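Local coordinates for protein RNA N6-adenosine-methyltransferase METTL16 (Homo sapiens, PDB 6M1U) that catalyses N6-methylation of adenosines in RNA, including U6 small nuclear RNA, and is represented here by its vertebrate-conserved region, which probably assists RNA binding, at residues A[40-43]-A[48-51]; A[33-38]-A[57-62]. All blocks are in the same frame, centred on the assembly; numbering follows the deposited sequence.

Contact 1 of 2, residues A[40-43]-A[48-51]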
ATOM      1  N   LYS A  40       7.087  -2.695   2.994  1.00 68.35           N
ATOM      2  CA  LYS A  40       8.457  -2.377   2.604  1.00 69.25           C
ATOM      3  C   LYS A  40       8.546  -0.959   2.038  1.00 66.10           C
ATOM      4  O   LYS A  40       9.443  -0.190   2.393  1.00 66.87           O
ATOM      5  CB  LYS A  40       8.950  -3.407   1.584  1.00 70.15           C
ATOM      6  CG  LYS A  40      10.438  -3.717   1.660  1.00 73.16           C
ATOM      7  CD  LYS A  40      11.264  -2.729   0.872  1.00 75.27           C
ATOM      8  CE  LYS A  40      12.681  -2.667   1.434  1.00 78.14           C
ATOM      9  NZ  LYS A  40      13.649  -2.072   0.444  1.00 80.20           N
ATOM     10  N   ILE A  41       7.602  -0.589   1.177  1.00 65.98           N
ATOM     11  CA  ILE A  41       7.649   0.718   0.532  1.00 65.84           C
ATOM     12  C   ILE A  41       7.503   1.832   1.557  1.00 67.11           C
ATOM     13  O   ILE A  41       8.152   2.886   1.457  1.00 67.61           O
ATOM     14  CB  ILE A  41       6.550   0.796  -0.542  1.00 66.10           C
ATOM     15  CG1 ILE A  41       6.899  -0.131  -1.704  1.00 67.38           C
ATOM     16  CG2 ILE A  41       6.289   2.264  -0.943  1.00 65.90           C
ATOM     17  CD1 ILE A  41       5.742  -0.482  -2.535  1.00 66.98           C
ATOM     18  N   LEU A  42       6.622   1.632   2.542  1.00 65.94           N
ATOM     19  CA  LEU A  42       6.364   2.683   3.520  1.00 65.57           C
ATOM     20  C   LEU A  42       7.545   2.840   4.456  1.00 68.87           C
ATOM     21  O   LEU A  42       8.008   3.965   4.673  1.00 70.60           O
ATOM     22  CB  LEU A  42       5.077   2.405   4.309  1.00 61.58           C
ATOM     23  CG  LEU A  42       3.812   2.421   3.442  1.00 58.44           C
ATOM     24  CD1 LEU A  42       2.562   2.014   4.207  1.00 57.19           C
ATOM     25  CD2 LEU A  42       3.636   3.769   2.816  1.00 56.58           C
ATOM     26  N   THR A  43       8.070   1.725   5.005  1.00 71.87           N
ATOM     27  CA  THR A  43       9.213   1.864   5.914  1.00 75.35           C
ATOM     28  C   THR A  43      10.363   2.587   5.227  1.00 78.84           C
ATOM     29  O   THR A  43      11.030   3.415   5.850  1.00 80.38           O
ATOM     30  CB  THR A  43       9.718   0.517   6.451  1.00 78.45           C
ATOM     31  OG1 THR A  43      10.201  -0.243   5.354  1.00 82.20           O
ATOM     32  CG2 THR A  43       8.644  -0.266   7.161  1.00 79.55           C
ATOM     33  N   GLN A  48       5.390   5.759   9.416  1.00 69.37           N
ATOM     34  CA  GLN A  48       5.002   4.838  10.475  1.00 69.64           C
ATOM     35  C   GLN A  48       3.750   4.054  10.098  1.00 67.79           C
ATOM     36  O   GLN A  48       2.774   4.619   9.603  1.00 67.79           O
ATOM     37  CB  GLN A  48       4.737   5.610  11.760  1.00 72.77           C
ATOM     38  CG  GLN A  48       5.839   6.562  12.118  1.00 76.12           C
ATOM     39  CD  GLN A  48       7.003   5.830  12.706  1.00 78.95           C
ATOM     40  OE1 GLN A  48       6.817   4.861  13.457  1.00 79.96           O
ATOM     41  NE2 GLN A  48       8.220   6.261  12.358  1.00 80.86           N
ATOM     42  N   HIS A  49       3.752   2.754  10.373  1.00 66.09           N
ATOM     43  CA  HIS A  49       2.544   1.988  10.109  1.00 63.98           C
ATOM     44  C   HIS A  49       2.480   0.772  11.021  1.00 61.24           C
ATOM     45  O   HIS A  49       3.504   0.269  11.473  1.00 63.06           O
ATOM     46  CB  HIS A  49       2.501   1.553   8.659  1.00 60.85           C
ATOM     47  CG  HIS A  49       3.719   0.815   8.233  1.00 60.34           C
ATOM     48  ND1 HIS A  49       3.817  -0.561   8.288  1.00 60.52           N
ATOM     49  CD2 HIS A  49       4.907   1.259   7.762  1.00 60.11           C
ATOM     50  CE1 HIS A  49       5.012  -0.927   7.866  1.00 61.85           C
ATOM     51  NE2 HIS A  49       5.690   0.158   7.532  1.00 61.03           N
ATOM     52  N   LYS A  50       1.263   0.306  11.278  1.00 62.78           N
ATOM     53  CA  LYS A  50       1.014  -0.888  12.067  1.00 63.32           C
ATOM     54  C   LYS A  50      -0.147  -1.615  11.407  1.00 62.49           C
ATOM     55  O   LYS A  50      -1.080  -0.974  10.918  1.00 59.52           O
ATOM     56  CB  LYS A  50       0.669  -0.571  13.550  1.00 69.68           C
ATOM     57  CG  LYS A  50       1.852  -0.489  14.515  1.00 74.20           C
ATOM     58  CD  LYS A  50       1.473   0.215  15.850  1.00 77.48           C
ATOM     59  CE  LYS A  50       2.682   1.012  16.548  1.00 80.54           C
ATOM     60  NZ  LYS A  50       2.315   2.049  17.654  1.00 82.65           N
ATOM     61  N   ARG A  51      -0.101  -2.947  11.409  1.00 62.00           N
ATOM     62  CA  ARG A  51      -1.260  -3.732  11.002  1.00 62.68           C
ATOM     63  C   ARG A  51      -2.360  -3.695  12.049  1.00 60.67           C
ATOM     64  O   ARG A  51      -2.113  -3.894  13.237  1.00 62.26           O
ATOM     65  CB  ARG A  51      -0.870  -5.170  10.758  1.00 62.83           C
ATOM     66  CG  ARG A  51      -0.251  -5.378   9.450  1.00 62.30           C
ATOM     67  CD  ARG A  51       0.274  -6.737   9.487  1.00 65.24           C
ATOM     68  NE  ARG A  51       1.021  -7.055   8.299  1.00 67.17           N
ATOM     69  CZ  ARG A  51       0.873  -8.173   7.626  1.00 70.13           C
ATOM     70  NH1 ARG A  51      -0.005  -9.074   8.042  1.00 72.50           N
ATOM     71  NH2 ARG A  51       1.631  -8.380   6.564  1.00 71.25           N
TER
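Leu42 and Thr43, near the end of helix 30-44, meet His49 at the start of strand 48-52, the backbones lying nearest at Thr43 and Gln48 with their CA atoms 6.9 Å apart. His49 is the one residue of the strand that meets the helix here, and it does so with its imidazole ring. The CB of His49 is directed toward the helix and, with chi1 54°, CG sits between the backbone N and the carbonyl carbon, which brings the NE2/CD2 side of the ring to Thr43 and Leu42. The CG2 methyl of Thr43 lies in the ring plane, at the edge that carries NE2, while Leu42 approaches obliquely, its CB 3.6 Å from His49 CD2. Thr43 divides its branches between two tasks: the methyl meets the ring, and OG1 turns back to donate to Lys40 O over 3.1 Å, tilted 35° from the carbonyl plane. With an alanine in place of His49, the Thr43 methyl and Leu42 CB would probably lose their partner, leaving a gap between helix end and strand. Leu42 reaches on to Ile145 of helix 136-153, and nearby Arg51 forms a salt bridge with Glu39. The whole illustrates a tight helix-to-strand connection in an alpha+beta fold in which helices pack on an antiparallel sheet.

Contact 2 of 2, residues A[33-38]-A[57-62]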
ATOM      1  N   VAL A  33       1.029 -11.001   0.573  1.00 63.55           N
ATOM      2  CA  VAL A  33       2.301 -10.683  -0.135  1.00 64.13           C
ATOM      3  C   VAL A  33       2.305  -9.191  -0.470  1.00 64.19           C
ATOM      4  O   VAL A  33       3.237  -8.494  -0.039  1.00 64.41           O
ATOM      5  CB  VAL A  33       2.456 -11.538  -1.406  1.00 66.00           C
ATOM      6  CG1 VAL A  33       3.401 -10.894  -2.404  1.00 66.57           C
ATOM      7  CG2 VAL A  33       2.906 -12.951  -1.077  1.00 68.42           C
ATOM      8  N   VAL A  34       1.287  -8.737  -1.204  1.00 64.88           N
ATOM      9  CA  VAL A  34       1.166  -7.308  -1.615  1.00 63.32           C
ATOM     10  C   VAL A  34       1.343  -6.410  -0.390  1.00 63.01           C
ATOM     11  O   VAL A  34       2.180  -5.496  -0.448  1.00 62.65           O
ATOM     12  CB  VAL A  34      -0.187  -7.044  -2.301  1.00 63.32           C
ATOM     13  CG1 VAL A  34      -0.434  -5.560  -2.506  1.00 61.48           C
ATOM     14  CG2 VAL A  34      -0.306  -7.795  -3.616  1.00 65.90           C
ATOM     15  N   THR A  35       0.592  -6.679   0.680  1.00 62.32           N
ATOM     16  CA  THR A  35       0.665  -5.859   1.886  1.00 61.07           C
ATOM     17  C   THR A  35       2.093  -5.738   2.397  1.00 61.10           C
ATOM     18  O   THR A  35       2.562  -4.632   2.697  1.00 59.20           O
ATOM     19  CB  THR A  35      -0.229  -6.443   2.972  1.00 61.79           C
ATOM     20  OG1 THR A  35      -1.602  -6.375   2.546  1.00 61.53           O
ATOM     21  CG2 THR A  35      -0.037  -5.678   4.272  1.00 61.13           C
ATOM     22  N   THR A  36       2.809  -6.862   2.490  1.00 61.81           N
ATOM     23  CA  THR A  36       4.182  -6.769   2.973  1.00 61.27           C
ATOM     24  C   THR A  36       5.091  -6.033   1.992  1.00 62.42           C
ATOM     25  O   THR A  36       6.162  -5.570   2.402  1.00 62.03           O
ATOM     26  CB  THR A  36       4.767  -8.147   3.261  1.00 62.18           C
ATOM     27  OG1 THR A  36       5.060  -8.777   2.019  1.00 63.65           O
ATOM     28  CG2 THR A  36       3.796  -9.018   4.035  1.00 63.37           C
ATOM     29  N   TRP A  37       4.701  -5.915   0.710  1.00 60.41           N
ATOM     30  CA  TRP A  37       5.452  -5.038  -0.181  1.00 61.02           C
ATOM     31  C   TRP A  37       5.084  -3.578   0.048  1.00 58.51           C
ATOM     32  O   TRP A  37       5.955  -2.700  -0.006  1.00 59.06           O
ATOM     33  CB  TRP A  37       5.235  -5.408  -1.643  1.00 60.06           C
ATOM     34  CG  TRP A  37       6.110  -6.517  -2.132  1.00 61.05           C
ATOM     35  CD1 TRP A  37       5.707  -7.754  -2.592  1.00 63.16           C
ATOM     36  CD2 TRP A  37       7.540  -6.510  -2.220  1.00 61.93           C
ATOM     37  NE1 TRP A  37       6.809  -8.514  -2.959  1.00 65.23           N
ATOM     38  CE2 TRP A  37       7.940  -7.771  -2.744  1.00 64.49           C
ATOM     39  CE3 TRP A  37       8.527  -5.563  -1.919  1.00 60.71           C
ATOM     40  CZ2 TRP A  37       9.272  -8.096  -2.956  1.00 66.44           C
ATOM     41  CZ3 TRP A  37       9.855  -5.902  -2.138  1.00 62.87           C
ATOM     42  CH2 TRP A  37      10.211  -7.150  -2.644  1.00 65.68           C
ATOM     43  N   ILE A  38       3.811  -3.281   0.310  1.00 59.05           N
ATOM     44  CA  ILE A  38       3.481  -1.921   0.733  1.00 59.60           C
ATOM     45  C   ILE A  38       4.202  -1.581   2.041  1.00 61.88           C
ATOM     46  O   ILE A  38       4.713  -0.468   2.219  1.00 61.74           O
ATOM     47  CB  ILE A  38       1.958  -1.739   0.854  1.00 57.71           C
ATOM     48  CG1 ILE A  38       1.294  -1.924  -0.503  1.00 58.56           C
ATOM     49  CG2 ILE A  38       1.647  -0.354   1.308  1.00 57.04           C
ATOM     50  CD1 ILE A  38      -0.207  -2.079  -0.426  1.00 58.24           C
ATOM     51  N   GLU A  57     -11.326 -11.210   4.846  1.00 96.14           N
ATOM     52  CA  GLU A  57     -10.783 -11.358   3.510  1.00 96.41           C
ATOM     53  C   GLU A  57      -9.984 -10.130   3.079  1.00 84.41           C
ATOM     54  O   GLU A  57     -10.032  -9.724   1.921  1.00 85.71           O
ATOM     55  CB  GLU A  57     -11.909 -11.681   2.531  1.00102.64           C
ATOM     56  CG  GLU A  57     -12.530 -13.076   2.799  1.00111.43           C
ATOM     57  CD  GLU A  57     -13.308 -13.655   1.614  1.00119.24           C
ATOM     58  OE1 GLU A  57     -13.870 -12.876   0.805  1.00121.77           O
ATOM     59  OE2 GLU A  57     -13.361 -14.902   1.491  1.00124.40           O
ATOM     60  N   GLU A  58      -9.215  -9.540   4.006  1.00 78.61           N
ATOM     61  CA  GLU A  58      -8.375  -8.360   3.748  1.00 71.26           C
ATOM     62  C   GLU A  58      -7.244  -8.291   4.777  1.00 68.21           C
ATOM     63  O   GLU A  58      -7.285  -8.954   5.817  1.00 66.80           O
ATOM     64  CB  GLU A  58      -9.186  -7.056   3.790  1.00 72.04           C
ATOM     65  CG  GLU A  58      -9.666  -6.757   5.189  1.00 73.31           C
ATOM     66  CD  GLU A  58     -10.481  -5.474   5.341  1.00 73.58           C
ATOM     67  OE1 GLU A  58     -10.879  -4.830   4.344  1.00 74.17           O
ATOM     68  OE2 GLU A  58     -10.736  -5.113   6.497  1.00 73.71           O
ATOM     69  N   VAL A  59      -6.224  -7.489   4.463  1.00 64.14           N
ATOM     70  CA  VAL A  59      -5.192  -7.077   5.407  1.00 61.91           C
ATOM     71  C   VAL A  59      -5.161  -5.553   5.449  1.00 60.83           C
ATOM     72  O   VAL A  59      -5.281  -4.905   4.405  1.00 60.95           O
ATOM     73  CB  VAL A  59      -3.816  -7.613   4.995  1.00 57.04           C
ATOM     74  CG1 VAL A  59      -2.751  -7.231   6.030  1.00 54.92           C
ATOM     75  CG2 VAL A  59      -3.888  -9.096   4.769  1.00 57.29           C
ATOM     76  N   SER A  60      -5.004  -4.974   6.641  1.00 63.52           N
ATOM     77  CA  SER A  60      -5.069  -3.527   6.804  1.00 63.94           C
ATOM     78  C   SER A  60      -3.797  -2.980   7.434  1.00 63.68           C
ATOM     79  O   SER A  60      -3.293  -3.531   8.420  1.00 64.06           O
ATOM     80  CB  SER A  60      -6.254  -3.111   7.677  1.00 67.53           C
ATOM     81  OG  SER A  60      -7.454  -3.688   7.200  1.00 70.87           O
ATOM     82  N   LEU A  61      -3.312  -1.871   6.882  1.00 62.27           N
ATOM     83  CA  LEU A  61      -2.298  -1.039   7.509  1.00 60.55           C
ATOM     84  C   LEU A  61      -2.923   0.257   7.992  1.00 60.53           C
ATOM     85  O   LEU A  61      -3.664   0.897   7.246  1.00 59.95           O
ATOM     86  CB  LEU A  61      -1.215  -0.669   6.525  1.00 61.57           C
ATOM     87  CG  LEU A  61      -0.442  -1.844   6.043  1.00 62.97           C
ATOM     88  CD1 LEU A  61       0.527  -1.285   5.017  1.00 63.78           C
ATOM     89  CD2 LEU A  61       0.232  -2.405   7.275  1.00 63.47           C
ATOM     90  N   PHE A  62      -2.611   0.662   9.213  1.00 58.82           N
ATOM     91  CA  PHE A  62      -2.846   2.032   9.640  1.00 58.11           C
ATOM     92  C   PHE A  62      -1.520   2.773   9.560  1.00 57.80           C
ATOM     93  O   PHE A  62      -0.505   2.290  10.081  1.00 56.16           O
ATOM     94  CB  PHE A  62      -3.407   2.114  11.061  1.00 57.33           C
ATOM     95  CG  PHE A  62      -3.846   3.496  11.442  1.00 56.52           C
ATOM     96  CD1 PHE A  62      -2.955   4.400  11.995  1.00 56.78           C
ATOM     97  CD2 PHE A  62      -5.145   3.912  11.209  1.00 56.54           C
ATOM     98  CE1 PHE A  62      -3.364   5.674  12.320  1.00 56.96           C
ATOM     99  CE2 PHE A  62      -5.546   5.204  11.528  1.00 57.14           C
ATOM    100  CZ  PHE A  62      -4.662   6.068  12.086  1.00 57.28           C
TER
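Thr35 of helix 30-44 stands across from Val59 of strand 58-67, their CA atoms 6.9 Å apart, in a pairing where the local helix and strand axes run almost parallel, 12° apart in direction and 9.1 Å at closest approach. Thr35, Ile38, Val59 and Leu61 all point their CB atoms into the space between. Thr35 crosses Val59 at a slant and uses both its branches: OG1 lies 3.5 Å from Val59 CB, and CG2 is 3.6 Å from Val59 CG1. That methyl is anti to the backbone N (chi1 -65°, measured to OG1), which leaves the hydroxyl beside the N, where it bonds to Ile31 O one helical turn earlier. A polar atom is thus kept within an otherwise apolar interface by the helix's own backbone. One turn further along, the CG2 branch of Ile38 meets the CD1 methyl of Leu61 at 4.0 Å, and Leu61 CG also comes within 4.2 Å of Thr35 CG2. The pattern is that of a helix laid along one strand of an antiparallel sheet and joined to it by alternate strand residues, Val59 and Leu61. Strand 108-119, next in the antiparallel sheet, continues this apolar surface through Val116, which touches both Thr35 and Ile38, while helix 10-20 packs against the helix through Leu16 and Met13, met by Val33 and Val34 respectively.

How the contacts relate
Followed from the N terminus, helix 30-44 first supplies residues 33-38 to contact 2 and then, towards its end, residues 40-43 to contact 1. A short turn leads into strand 48-52, so contact 1 closes a small loop almost at once. The chain then reverses into strand 58-67, and contact 2 closes a wider loop inside which contact 1 is nested. The two strands are antiparallel neighbours: Lys50 O and Phe62 N, 2.8 Å apart, probably form a hydrogen bond linking the two contacts, and Arg51 NH2 packs against Thr36 CG2. One helix is therefore held against two adjacent strands, the edge strand 48-52 and its inner neighbour 58-67.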